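AbiQ (PDB 4GLK) cuts RNA as the toxic endoribonuclease of a type III toxin-antitoxin system and is neutralised by its cognate RNA antitoxin, AntiQ. Local coordinates at residues E11-L16 and S21-Q26; G36-K41 and E127-K132; N82-L87 and H112-K117. The protein carries 1 engineered substitution. One frame throughout, in Å; residues are numbered along the deposited sequence.

Contact 1 (E11-L16 and S21-Q26); sequences EYIAYL and SKVHYQ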
# COMPACT_ATOMS: atom_id res chain seq x y z
N GLU A 11 -3.77 -16.58 0.43
CA GLU A 11 -4.28 -17.22 -0.78
C GLU A 11 -4.42 -16.23 -1.94
O GLU A 11 -3.90 -16.48 -3.02
CB GLU A 11 -5.60 -17.96 -0.49
CG GLU A 11 -5.44 -19.15 0.46
CD GLU A 11 -5.61 -18.91 1.95
OE1 GLU A 11 -6.11 -19.84 2.64
OE2 GLU A 11 -5.22 -17.83 2.45
N TYR A 12 -5.09 -15.07 -1.69
CA TYR A 12 -5.23 -14.02 -2.69
C TYR A 12 -3.86 -13.44 -3.10
O TYR A 12 -3.65 -13.18 -4.29
CB TYR A 12 -6.11 -12.89 -2.17
CG TYR A 12 -6.35 -11.85 -3.24
CD1 TYR A 12 -7.02 -12.16 -4.42
CD2 TYR A 12 -5.82 -10.57 -3.11
CE1 TYR A 12 -7.22 -11.22 -5.41
CE2 TYR A 12 -6.01 -9.61 -4.10
CZ TYR A 12 -6.71 -9.94 -5.25
OH TYR A 12 -6.91 -9.01 -6.24
N ILE A 13 -2.96 -13.19 -2.13
CA ILE A 13 -1.61 -12.67 -2.43
C ILE A 13 -0.83 -13.66 -3.30
O ILE A 13 -0.26 -13.25 -4.32
CB ILE A 13 -0.86 -12.28 -1.13
CG1 ILE A 13 -1.56 -11.09 -0.43
CG2 ILE A 13 0.64 -12.00 -1.37
CD1 ILE A 13 -1.53 -9.70 -1.17
N ALA A 14 -0.85 -14.96 -2.93
CA ALA A 14 -0.16 -16.02 -3.68
C ALA A 14 -0.71 -16.08 -5.10
O ALA A 14 0.07 -16.30 -6.02
CB ALA A 14 -0.32 -17.37 -2.99
N TYR A 15 -2.02 -15.81 -5.27
CA TYR A 15 -2.68 -15.78 -6.56
C TYR A 15 -2.22 -14.58 -7.41
O TYR A 15 -1.97 -14.77 -8.61
CB TYR A 15 -4.20 -15.82 -6.39
CG TYR A 15 -4.98 -15.49 -7.64
CD1 TYR A 15 -5.28 -16.49 -8.58
CD2 TYR A 15 -5.50 -14.22 -7.85
CE1 TYR A 15 -6.07 -16.21 -9.70
CE2 TYR A 15 -6.29 -13.93 -8.96
CZ TYR A 15 -6.57 -14.92 -9.88
OH TYR A 15 -7.33 -14.61 -10.98
N LEU A 16 -2.14 -13.36 -6.82
CA LEU A 16 -1.67 -12.19 -7.56
C LEU A 16 -0.21 -12.35 -7.96
O LEU A 16 0.14 -11.95 -9.06
CB LEU A 16 -1.86 -10.87 -6.80
CG LEU A 16 -3.26 -10.34 -6.56
CD1 LEU A 16 -3.20 -8.93 -6.03
CD2 LEU A 16 -4.12 -10.37 -7.84
N SER A 21 5.06 -10.37 -9.83
CA SER A 21 6.12 -10.62 -8.83
C SER A 21 6.41 -9.40 -7.93
O SER A 21 7.09 -9.52 -6.90
CB SER A 21 7.42 -11.05 -9.51
OG SER A 21 7.23 -11.62 -10.79
N LYS A 22 5.94 -8.20 -8.36
CA LYS A 22 6.15 -6.97 -7.61
C LYS A 22 5.26 -6.92 -6.37
O LYS A 22 5.54 -6.15 -5.45
CB LYS A 22 5.90 -5.75 -8.51
CG LYS A 22 7.07 -5.46 -9.42
CD LYS A 22 6.73 -4.35 -10.40
CE LYS A 22 7.74 -4.35 -11.53
NZ LYS A 22 7.34 -3.43 -12.62
N VAL A 23 4.17 -7.72 -6.38
CA VAL A 23 3.23 -7.84 -5.27
C VAL A 23 4.04 -8.35 -4.07
O VAL A 23 4.82 -9.30 -4.22
CB VAL A 23 2.02 -8.75 -5.62
CG1 VAL A 23 1.14 -9.04 -4.40
CG2 VAL A 23 1.18 -8.14 -6.75
N HIS A 24 3.91 -7.69 -2.92
CA HIS A 24 4.68 -8.02 -1.71
C HIS A 24 4.49 -9.42 -1.25
O HIS A 24 3.36 -9.91 -1.15
CB HIS A 24 4.40 -7.02 -0.57
CG HIS A 24 5.15 -5.73 -0.69
ND1 HIS A 24 5.71 -5.12 0.41
CD2 HIS A 24 5.40 -4.97 -1.79
CE1 HIS A 24 6.28 -4.01 -0.04
NE2 HIS A 24 6.11 -3.88 -1.36
N TYR A 25 5.62 -10.11 -1.00
CA TYR A 25 5.58 -11.45 -0.50
C TYR A 25 5.05 -11.42 0.92
O TYR A 25 5.38 -10.53 1.71
CB TYR A 25 6.98 -12.13 -0.51
CG TYR A 25 6.92 -13.53 0.06
CD1 TYR A 25 6.46 -14.60 -0.70
CD2 TYR A 25 7.17 -13.76 1.42
CE1 TYR A 25 6.30 -15.87 -0.14
CE2 TYR A 25 7.00 -15.02 1.99
CZ TYR A 25 6.58 -16.07 1.20
OH TYR A 25 6.47 -17.33 1.74
N GLN A 26 4.21 -12.41 1.24
CA GLN A 26 3.72 -12.62 2.58
C GLN A 26 3.35 -14.09 2.81
O GLN A 26 3.04 -14.80 1.85
CB GLN A 26 2.51 -11.72 2.91
CG GLN A 26 1.23 -12.19 2.25
CD GLN A 26 0.03 -11.42 2.68
OE1 GLN A 26 -0.04 -10.21 2.48
NE2 GLN A 26 -0.97 -12.13 3.17
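The side-chain amide of Gln26 lies with one face against the branched side chain of Ile13. Ile13 CG1 sits over that face, 3.4 Å from Gln26 OE1, 3.5 Å from Gln26 CD and 3.8 Å from Gln26 NE2, so the methylene covers the middle of the group. The Gln26 chain crosses Ile13 at about a right angle: its CG leaves between the backbone N and the carbonyl carbon (chi1 75°), then runs straight on beneath the isoleucine. In the helix itself, Leu16 CG rests over one face of the Tyr12 ring, displaced toward its rim.

Earlier in the loop, Val23 spans one turn of the helix, between Ile13 and Leu16. Its CG1 approaches Ile13 CD1 at 4.2 Å, while its CG2 meets Leu16 CB at 4.1 Å. Ile13 CG2 also comes up to the carbonyl oxygen of His24, 3.4 Å away.

The loop thus folds back on helix 10-16, with Ile13 and Val23 also resting on Ile93 of strand 79-94. No hydrogen bond joins 11-16 to 21-26. Instead, Gln26 NE2 bonds both Asp10 OD1 and Val8 O, which fixes the rotation of the amide, and the carboxylate probably polarises it. The amide nitrogen therefore anchors the loop near the helix start, while the flat face of the amide serves as an apolar surface for Ile13.

Contact 2 (G36-K41 and E127-K132); sequences GVVLKK and EKIENK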
# COMPACT_ATOMS: atom_id res chain seq x y z
N GLY A 36 -5.83 1.27 3.36
CA GLY A 36 -6.82 1.61 2.36
C GLY A 36 -8.14 2.10 2.91
O GLY A 36 -8.34 2.08 4.13
N VAL A 37 -9.06 2.53 2.02
CA VAL A 37 -8.92 2.60 0.56
C VAL A 37 -8.24 3.93 0.19
O VAL A 37 -8.62 4.99 0.68
CB VAL A 37 -10.28 2.44 -0.17
CG1 VAL A 37 -10.11 2.37 -1.68
CG2 VAL A 37 -11.03 1.21 0.34
N VAL A 38 -7.22 3.83 -0.65
CA VAL A 38 -6.42 4.97 -1.09
C VAL A 38 -6.91 5.44 -2.46
O VAL A 38 -6.67 6.58 -2.85
CB VAL A 38 -4.92 4.59 -1.11
CG1 VAL A 38 -4.45 4.12 0.26
CG2 VAL A 38 -4.61 3.54 -2.19
N LEU A 39 -7.56 4.53 -3.20
CA LEU A 39 -8.01 4.77 -4.57
C LEU A 39 -9.16 3.81 -4.86
O LEU A 39 -9.00 2.59 -4.77
CB LEU A 39 -6.84 4.50 -5.55
CG LEU A 39 -6.45 5.51 -6.66
CD1 LEU A 39 -5.77 4.79 -7.81
CD2 LEU A 39 -7.64 6.29 -7.20
N LYS A 40 -10.32 4.37 -5.15
CA LYS A 40 -11.51 3.62 -5.51
C LYS A 40 -11.60 3.92 -7.01
O LYS A 40 -12.09 4.98 -7.41
CB LYS A 40 -12.71 4.15 -4.70
CG LYS A 40 -14.06 3.55 -5.06
CD LYS A 40 -15.09 4.65 -5.26
CE LYS A 40 -16.28 4.25 -6.12
NZ LYS A 40 -17.10 3.17 -5.49
N LYS A 41 -10.99 3.05 -7.83
CA LYS A 41 -10.90 3.31 -9.26
C LYS A 41 -11.36 2.17 -10.17
O LYS A 41 -10.52 1.58 -10.87
CB LYS A 41 -9.49 3.82 -9.63
N GLU A 127 -5.69 13.28 1.50
CA GLU A 127 -5.82 13.90 0.17
C GLU A 127 -4.54 13.67 -0.67
O GLU A 127 -4.61 13.37 -1.86
CB GLU A 127 -6.09 15.40 0.31
CG GLU A 127 -6.60 16.02 -0.98
CD GLU A 127 -6.84 17.52 -0.99
OE1 GLU A 127 -6.91 18.13 0.10
OE2 GLU A 127 -6.96 18.08 -2.10
N LYS A 128 -3.37 13.81 -0.05
CA LYS A 128 -2.09 13.59 -0.71
C LYS A 128 -1.97 12.11 -1.05
O LYS A 128 -1.55 11.79 -2.15
CB LYS A 128 -0.96 14.01 0.22
CG LYS A 128 0.41 13.64 -0.24
CD LYS A 128 1.35 13.81 0.93
CE LYS A 128 2.77 13.64 0.52
NZ LYS A 128 3.34 14.94 0.11
N ILE A 129 -2.36 11.22 -0.11
CA ILE A 129 -2.31 9.76 -0.33
C ILE A 129 -3.17 9.39 -1.51
O ILE A 129 -2.72 8.67 -2.40
CB ILE A 129 -2.66 8.96 0.96
CG1 ILE A 129 -1.57 9.19 2.02
CG2 ILE A 129 -2.80 7.46 0.65
CD1 ILE A 129 -1.89 8.67 3.35
N GLU A 130 -4.42 9.88 -1.52
CA GLU A 130 -5.38 9.60 -2.58
C GLU A 130 -4.88 10.12 -3.93
O GLU A 130 -4.87 9.35 -4.89
CB GLU A 130 -6.77 10.15 -2.24
CG GLU A 130 -7.49 9.33 -1.17
CD GLU A 130 -8.87 9.79 -0.72
OE1 GLU A 130 -9.37 10.82 -1.22
OE2 GLU A 130 -9.45 9.10 0.15
N ASN A 131 -4.36 11.36 -3.97
CA ASN A 131 -3.84 11.99 -5.19
C ASN A 131 -2.57 11.39 -5.74
O ASN A 131 -2.47 11.20 -6.95
CB ASN A 131 -3.74 13.49 -5.07
CG ASN A 131 -5.09 14.14 -5.23
OD1 ASN A 131 -5.51 14.44 -6.33
ND2 ASN A 131 -5.80 14.33 -4.13
N LYS A 132 -1.63 11.02 -4.87
CA LYS A 132 -0.41 10.37 -5.32
C LYS A 132 -0.68 8.97 -5.87
O LYS A 132 0.01 8.54 -6.78
CB LYS A 132 0.66 10.29 -4.22
CG LYS A 132 2.01 10.08 -4.87
CD LYS A 132 2.97 9.36 -4.04
CE LYS A 132 3.74 10.31 -3.20
NZ LYS A 132 5.16 9.94 -3.14
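The strand turns a corner at Val38, just after a cis peptide bond between Gly36 and Val37, and there its backbone comes close to the helix, with Val38 CA 5.0 Å from Glu130 CA. At that distance main chain meets main chain directly. The carbonyl oxygen of Val38 faces Glu130 CA at 3.3 Å in a CA-H...O contact with an angle of 155° at the hydrogen.

The glutamate side chain adds to this cover. Its CG turns anti to its own carbonyl carbon (chi1 -74°), which carries it to 3.3 Å from Val38 O, with CB at 3.6 Å; CA, CB and CG of Glu130 thus all lie against this one oxygen. The extended chain then takes the carboxylate on toward the preceding carbonyl, where OE2 stays 4.2 Å from Val37 O without bonding to it. On the buried side, Val38 CG1 touches Ile129 CG2 at 3.7 Å, the methyl that stands anti to the isoleucine backbone N.

Around this contact, strand 45-52 flanks the corner: Val38 and Leu39 share backbone bonds with Tyr46, and Val38 packs on Ile48. Ile129 reaches Leu87 of strand 79-94, while Leu39 lies against Ser133, Glu134 and Tyr137 farther along helix 126-143.

Contact 3 (N82-L87 and H112-K117); sequences NPLGYL and HKMMQK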
# COMPACT_ATOMS: atom_id res chain seq x y z
N ASN A 82 10.34 13.20 13.04
CA ASN A 82 10.59 11.80 13.39
C ASN A 82 9.90 10.88 12.34
O ASN A 82 8.67 10.80 12.32
CB ASN A 82 10.11 11.50 14.82
CG ASN A 82 10.22 10.05 15.22
OD1 ASN A 82 11.24 9.41 15.03
ND2 ASN A 82 9.15 9.50 15.79
N PRO A 83 10.68 10.23 11.43
CA PRO A 83 10.06 9.35 10.41
C PRO A 83 9.54 8.05 11.02
O PRO A 83 10.16 7.51 11.93
CB PRO A 83 11.18 9.14 9.38
CG PRO A 83 12.44 9.32 10.14
CD PRO A 83 12.16 10.24 11.31
N LEU A 84 8.39 7.56 10.54
CA LEU A 84 7.71 6.38 11.08
C LEU A 84 7.62 5.20 10.12
O LEU A 84 7.47 4.06 10.56
CB LEU A 84 6.28 6.81 11.49
CG LEU A 84 5.96 7.11 12.97
CD1 LEU A 84 7.04 7.88 13.67
CD2 LEU A 84 4.64 7.85 13.09
N GLY A 85 7.69 5.49 8.82
CA GLY A 85 7.60 4.45 7.80
C GLY A 85 7.39 4.96 6.38
O GLY A 85 7.60 6.14 6.11
N TYR A 86 7.00 4.05 5.47
CA TYR A 86 6.82 4.35 4.03
C TYR A 86 5.65 3.65 3.41
O TYR A 86 5.47 2.44 3.59
CB TYR A 86 8.06 3.92 3.21
CG TYR A 86 9.39 4.33 3.82
CD1 TYR A 86 9.86 5.63 3.68
CD2 TYR A 86 10.13 3.44 4.59
CE1 TYR A 86 11.06 6.03 4.27
CE2 TYR A 86 11.32 3.83 5.20
CZ TYR A 86 11.79 5.12 5.03
OH TYR A 86 12.98 5.51 5.57
N LEU A 87 4.93 4.39 2.57
CA LEU A 87 3.85 3.87 1.77
C LEU A 87 4.41 3.66 0.40
O LEU A 87 4.98 4.58 -0.19
CB LEU A 87 2.69 4.84 1.68
CG LEU A 87 1.80 4.96 2.86
CD1 LEU A 87 0.84 6.08 2.61
CD2 LEU A 87 1.06 3.65 3.11
N HIS A 112 2.55 -1.68 17.74
CA HIS A 112 1.19 -1.28 17.39
C HIS A 112 0.90 0.16 17.79
O HIS A 112 0.12 0.82 17.11
CB HIS A 112 0.17 -2.25 18.00
CG HIS A 112 0.25 -3.64 17.44
ND1 HIS A 112 1.26 -4.03 16.57
CD2 HIS A 112 -0.57 -4.69 17.66
CE1 HIS A 112 1.02 -5.30 16.30
NE2 HIS A 112 -0.07 -5.74 16.93
N LYS A 113 1.56 0.65 18.86
CA LYS A 113 1.46 2.03 19.34
C LYS A 113 2.02 3.00 18.27
O LYS A 113 1.51 4.11 18.10
CB LYS A 113 2.21 2.18 20.67
CG LYS A 113 1.68 3.29 21.57
CD LYS A 113 2.34 3.26 22.95
CE LYS A 113 1.35 2.99 24.06
NZ LYS A 113 1.69 1.76 24.82
N MET A 114 3.06 2.56 17.55
CA MET A 114 3.70 3.28 16.46
C MET A 114 2.81 3.20 15.21
O MET A 114 2.70 4.18 14.47
CB MET A 114 5.08 2.68 16.19
CG MET A 114 5.88 3.44 15.14
SD MET A 114 6.80 2.33 14.05
CE MET A 114 5.48 1.47 13.24
N MET A 115 2.13 2.04 14.99
CA MET A 115 1.20 1.89 13.87
C MET A 115 0.06 2.89 14.02
O MET A 115 -0.28 3.57 13.06
CB MET A 115 0.66 0.48 13.78
CG MET A 115 1.70 -0.53 13.40
SD MET A 115 0.95 -1.97 12.65
CE MET A 115 1.01 -1.47 10.92
N GLN A 116 -0.46 3.05 15.25
CA GLN A 116 -1.53 3.99 15.57
C GLN A 116 -1.11 5.40 15.10
O GLN A 116 -1.86 6.05 14.36
CB GLN A 116 -1.81 3.95 17.09
CG GLN A 116 -2.96 4.83 17.58
CD GLN A 116 -3.06 4.94 19.10
OE1 GLN A 116 -4.14 5.12 19.66
NE2 GLN A 116 -1.93 4.90 19.81
N LYS A 117 0.14 5.80 15.45
CA LYS A 117 0.76 7.08 15.10
C LYS A 117 0.88 7.24 13.59
O LYS A 117 0.60 8.32 13.08
CB LYS A 117 2.13 7.23 15.79
CG LYS A 117 2.02 7.39 17.30
CD LYS A 117 3.37 7.40 17.97
CE LYS A 117 3.25 7.77 19.44
NZ LYS A 117 2.76 9.17 19.63
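Residues 82-87, on strand 79-94, and helix residues 112-117 approach through a single strand position: Leu84 CA lies 7.4 Å from Met114 CA, and no hydrogen bond links the two segments. The backbone at Leu84 leaves the extended region (psi -25°), and both Leu84 and Gly85 pair with the same residue, Leu74, of the adjoining strand. That combination is consistent with a classic beta bulge, in which Leu84, whose CB points toward the helix, would be one of the two residues facing Leu74.

Leu84 fits between two helix residues one turn apart. Its CD2 methyl presses on the helix backbone side of Lys117, 3.7 Å from Lys117 CB and 3.8 Å from Lys117 C. Leu84 CG stands 4.3 Å from Met114 CG, so these two side chains meet loosely at their CG atoms. Met114 starts anti to its backbone N (chi1 -175°) and then bends at its second and third torsions, and this leaves SD 4.0 Å from the carbonyl oxygen of Leu84, a loose approach. The same oxygen receives a weak hydrogen bond from Gln118 NE2.

Only the root of Lys117 serves the apolar contact. The rest of the chain runs away, extended until its last torsion, to a salt bridge between NZ and Glu76 OE2. Glu76 OE1 in turn accepts from Asn82 ND2, so one carboxylate ties the helix to the corner at Asn82.

In the sheet, this part of strand 79-94 lies between strands 71-76 and 45-52. Helix 110-124 extends its grip to the latter, setting Met114 on Ser52 and Met115 on Leu50. Helix 58-66 meets the strand elsewhere, at Tyr86, through Lys60, Asp61 and Met64.

Overall arrangement
Contacts 2 and 3 attach helices to strands of the antiparallel sheet of the ToxN/AbiQ toxin fold, while contact 1 packs helix 10-16 on the loop that follows it. Contact 1 closes first along the chain; contact 3 is then nested inside the long loop closed by contact 2. Contacts 1 and 2 lie on opposite sides of the chain's centre, their own centres 21 Å apart, while contacts 1 and 3 are 23 Å apart between centres. Contacts 2 and 3, with centres 18 Å apart, do touch: Ile129 CD1 packs on Leu87 CD1 at 3.8 Å. Successive helices 110-124 and 126-143 thus join strands 79-94 and 33-40 of one sheet in a compact domain.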